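Local coordinates for putative peptidase (Chlamydophila abortus, PDB 3CE2), which probably acts as a zinc-dependent oligopeptidase of the M3B family, cleaving a variety of small bioactive peptides, at residues T99-E102 / G103-D106; H91-H94 / D95-I98. One frame throughout, in Å; residues are numbered along the deposited sequence.

The two contacts sit on successive helices of one helical hairpin: contact 2 is the C-terminal end of helix 66-96 with the first residues of the connection, and contact 1 is the N-terminal first turn of helix 101-120. Both are partly buried and lie away from the zinc sites, but contact 1 has the more exposed residues. Their chemistry differs with the helix end each occupies. At the start, 99-106 supplies a side-chain acceptor for a backbone N-H; at the finish, 91-98 shares D95 N between two carbonyls, one bond weak, spans three residues, not four, in its last bonds, and places D95 between R371 and Y375. I104 of contact 1 packs on H94 and I98 of contact 2.

Contact 1 (T99-E102 / G103-D106); sequences TNQE and GIAD
The side chain of N100 reaches forward to the backbone of G103 and caps the start of helix 101-120. From CB, with CG anti to the backbone N (chi1 -169°), the chain passes to the amide, and CG of N100 lies 3.9 Å from G103 N. OD1 of N100 then accepts from G103 N at 2.9 Å in a nearly straight bond, the donor nitrogen lying 27° out of the side-chain carbonyl plane. Asparagine suits this N-cap position because its short side chain carries an acceptor to an N-H of the first turn, where no preceding carbonyl is available. Glycine suits buried position 103, adding no side chain beside N100 O. The main chain takes over at once: N100 O receives I104 N, Q101 O receives A105 N, and E102 O receives D106 N at 2.9 Å, so the i to i+4 pattern is established within one turn.

I104 turns its CG1 branch toward N100 O and extends CD1 to within 3.8 Å of T99 O; packing beside these carbonyls and on H94 of the preceding helix suits a partly exposed branched aliphatic. Q101, bent at its second torsion, brings NE2 to 4.1 Å from I104 CB. On another side of the turn E102 runs out extended, and its OE2 stands 4.3 Å from D106 OD2, with the two carboxylate planes only 19° apart. R33 makes a salt bridge to D106 and a long, weak ion pair to E102. The helix N-terminus would probably favour two nearby acidic groups, and the arginine probably offsets their repulsion, which would favour both remaining ionised.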
loop_
_atom_site.group_PDB
_atom_site.type_symbol
_atom_site.label_atom_id
_atom_site.label_comp_id
_atom_site.label_asym_id
_atom_site.label_seq_id
_atom_site.Cartn_x
_atom_site.Cartn_y
_atom_site.Cartn_z
ATOM N N THR A 99 14.256 7.650 -21.304
ATOM C CA THR A 99 14.863 8.817 -21.931
ATOM C C THR A 99 14.354 9.056 -23.348
ATOM O O THR A 99 14.516 10.140 -23.887
ATOM C CB THR A 99 16.370 8.694 -22.020
ATOM O OG1 THR A 99 16.686 7.768 -23.062
ATOM C CG2 THR A 99 16.962 8.243 -20.686
ATOM N N ASN A 100 13.761 8.041 -23.958
ATOM C CA ASN A 100 13.129 8.231 -25.247
ATOM C C ASN A 100 12.231 9.466 -25.358
ATOM O O ASN A 100 11.284 9.625 -24.579
ATOM C CB ASN A 100 12.322 7.008 -25.602
ATOM C CG ASN A 100 11.859 7.044 -27.022
ATOM O OD1 ASN A 100 10.966 7.815 -27.388
ATOM N ND2 ASN A 100 12.477 6.226 -27.845
ATOM N N GLN A 101 12.502 10.313 -26.353
ATOM C CA GLN A 101 11.861 11.636 -26.437
ATOM C C GLN A 101 10.378 11.593 -26.805
ATOM O O GLN A 101 9.565 12.392 -26.309
ATOM C CB GLN A 101 12.616 12.575 -27.387
ATOM C CG GLN A 101 12.148 14.046 -27.291
ATOM C CD GLN A 101 11.824 14.517 -25.828
ATOM O OE1 GLN A 101 12.720 14.619 -24.961
ATOM N NE2 GLN A 101 10.535 14.822 -25.573
ATOM N N GLU A 102 10.026 10.670 -27.686
ATOM C CA GLU A 102 8.634 10.476 -28.059
ATOM C C GLU A 102 7.878 9.797 -26.890
ATOM O O GLU A 102 6.799 10.240 -26.489
ATOM C CB GLU A 102 8.577 9.639 -29.323
ATOM C CG GLU A 102 7.228 9.552 -29.931
ATOM C CD GLU A 102 7.210 8.553 -31.057
ATOM O OE1 GLU A 102 7.228 8.985 -32.233
ATOM O OE2 GLU A 102 7.201 7.338 -30.763
ATOM N N GLY A 103 8.453 8.733 -26.338
ATOM C CA GLY A 103 7.955 8.200 -25.091
ATOM C C GLY A 103 7.507 9.333 -24.191
ATOM O O GLY A 103 6.343 9.388 -23.781
ATOM N N ILE A 104 8.426 10.251 -23.897
ATOM C CA ILE A 104 8.177 11.315 -22.932
ATOM C C ILE A 104 7.073 12.282 -23.369
ATOM O O ILE A 104 6.297 12.768 -22.533
ATOM C CB ILE A 104 9.444 12.129 -22.672
ATOM C CG1 ILE A 104 10.553 11.234 -22.117
ATOM C CG2 ILE A 104 9.151 13.337 -21.756
ATOM C CD1 ILE A 104 11.874 11.968 -21.863
ATOM N N ALA A 105 7.012 12.582 -24.663
ATOM C CA ALA A 105 6.052 13.577 -25.158
ATOM C C ALA A 105 4.626 13.032 -25.195
ATOM O O ALA A 105 3.676 13.744 -24.832
ATOM C CB ALA A 105 6.456 14.084 -26.530
ATOM N N ASP A 106 4.497 11.788 -25.659
ATOM C CA ASP A 106 3.240 11.045 -25.653
ATOM C C ASP A 106 2.631 11.096 -24.256
ATOM O O ASP A 106 1.521 11.592 -24.074
ATOM C CB ASP A 106 3.481 9.579 -26.038
ATOM C CG ASP A 106 3.704 9.384 -27.539
ATOM O OD1 ASP A 106 3.482 10.350 -28.320
ATOM O OD2 ASP A 106 4.094 8.247 -27.920
#

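Contact 2 (H91-H94 / D95-I98); sequences HLTH and DQDI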
loop_
_atom_site.group_PDB
_atom_site.type_symbol
_atom_site.label_atom_id
_atom_site.label_comp_id
_atom_site.label_asym_id
_atom_site.label_seq_id
_atom_site.Cartn_x
_atom_site.Cartn_y
_atom_site.Cartn_z
ATOM N N HIS A 91 2.295 5.342 -20.794
ATOM C CA HIS A 91 3.107 5.112 -19.592
ATOM C C HIS A 91 3.920 3.810 -19.686
ATOM O O HIS A 91 5.090 3.762 -19.311
ATOM C CB HIS A 91 2.202 5.140 -18.350
ATOM C CG HIS A 91 2.808 4.515 -17.138
ATOM N ND1 HIS A 91 2.517 3.221 -16.741
ATOM C CD2 HIS A 91 3.683 5.006 -16.226
ATOM C CE1 HIS A 91 3.200 2.939 -15.646
ATOM N NE2 HIS A 91 3.910 4.005 -15.309
ATOM N N LEU A 92 3.302 2.754 -20.194
ATOM C CA LEU A 92 4.005 1.494 -20.341
ATOM C C LEU A 92 5.123 1.669 -21.366
ATOM O O LEU A 92 6.213 1.133 -21.185
ATOM C CB LEU A 92 3.055 0.382 -20.802
ATOM C CG LEU A 92 1.942 -0.164 -19.911
ATOM C CD1 LEU A 92 1.213 -1.295 -20.663
ATOM C CD2 LEU A 92 2.476 -0.658 -18.576
ATOM N N THR A 93 4.836 2.405 -22.445
ATOM C CA THR A 93 5.804 2.638 -23.528
ATOM C C THR A 93 7.022 3.407 -22.995
ATOM O O THR A 93 8.163 2.997 -23.186
ATOM C CB THR A 93 5.146 3.400 -24.731
ATOM O OG1 THR A 93 4.222 2.530 -25.406
ATOM C CG2 THR A 93 6.201 3.885 -25.735
ATOM N N HIS A 94 6.743 4.499 -22.294
ATOM C CA HIS A 94 7.732 5.295 -21.607
ATOM C C HIS A 94 8.624 4.488 -20.678
ATOM O O HIS A 94 9.808 4.746 -20.580
ATOM C CB HIS A 94 7.016 6.403 -20.834
ATOM C CG HIS A 94 7.902 7.182 -19.912
ATOM N ND1 HIS A 94 8.912 8.006 -20.365
ATOM C CD2 HIS A 94 7.906 7.291 -18.560
ATOM C CE1 HIS A 94 9.501 8.583 -19.331
ATOM N NE2 HIS A 94 8.910 8.168 -18.224
ATOM N N ASP A 95 8.070 3.507 -19.982
ATOM C CA ASP A 95 8.850 2.798 -18.986
ATOM C C ASP A 95 9.820 1.802 -19.601
ATOM O O ASP A 95 10.747 1.314 -18.930
ATOM C CB ASP A 95 7.931 2.117 -17.982
ATOM C CG ASP A 95 7.345 3.090 -16.978
ATOM O OD1 ASP A 95 7.793 4.258 -16.949
ATOM O OD2 ASP A 95 6.436 2.690 -16.218
ATOM N N GLN A 96 9.614 1.493 -20.878
ATOM C CA GLN A 96 10.542 0.616 -21.595
ATOM C C GLN A 96 11.919 1.261 -21.756
ATOM O O GLN A 96 12.939 0.561 -21.772
ATOM C CB GLN A 96 9.975 0.251 -22.959
ATOM C CG GLN A 96 8.931 -0.822 -22.875
ATOM C CD GLN A 96 8.011 -0.864 -24.076
ATOM O OE1 GLN A 96 7.088 -1.663 -24.115
ATOM N NE2 GLN A 96 8.244 0.003 -25.046
ATOM N N ASP A 97 11.916 2.595 -21.858
ATOM C CA ASP A 97 13.113 3.422 -22.056
ATOM C C ASP A 97 12.806 4.872 -21.661
ATOM O O ASP A 97 12.209 5.619 -22.416
ATOM C CB ASP A 97 13.585 3.333 -23.512
ATOM C CG ASP A 97 14.772 4.248 -23.813
ATOM O OD1 ASP A 97 15.324 4.907 -22.885
ATOM O OD2 ASP A 97 15.144 4.312 -25.008
ATOM N N ILE A 98 13.212 5.274 -20.469
ATOM C CA ILE A 98 12.658 6.496 -19.889
ATOM C C ILE A 98 13.219 7.787 -20.487
ATOM O O ILE A 98 12.706 8.883 -20.238
ATOM C CB ILE A 98 12.756 6.481 -18.361
ATOM C CG1 ILE A 98 14.222 6.512 -17.910
ATOM C CG2 ILE A 98 12.030 5.229 -17.805
ATOM C CD1 ILE A 98 14.396 6.507 -16.358
#
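The imidazole of H91 has the carboxylate of D95 over one face: D95 OD2 stands 3.0 Å from H91 NE2 and 3.3 Å from H91 CE1. The ring and carboxylate planes are 76° apart, and the approach is wrong for a hydrogen bond to NE2, so this is a contact of an oxygen with a ring face. H94 meets the other oxygen obliquely, D95 OD1 lying 3.4 Å from H94 CD2, while I98 O comes to 3.3 Å from H94 CE1. One face of the H94 ring also receives I98 CG2, offset toward the rim. D95 keeps its CG beside its own N (chi1 -77°), which directs its carboxylate back toward the preceding turn.

Here helix 66-96 runs out, one half of a helical hairpin whose other helix, 101-120, packs against both histidines. Their flat rings suit this interface, H91 lying on L107 and H94 on L107 and I104, while each still meets an oxygen of D95. The backbone bonding loosens at the helix end: D95 N is shared between H91 O and a weak bond to L92 O, and Q96 N bonds T93 O at 3.1 Å and, weakly, L92 O. D97 N reaches H94 O in the same i to i+3 fashion.

Aspartate suits the buried position 95 because its oxygens have firm partners, OD1 a salt bridge to R371 and OD2 a hydrogen bond with Y375. Q96 lies extended, its CB 3.3 Å from T93 O, and its OE1 accepts from the indole of W24.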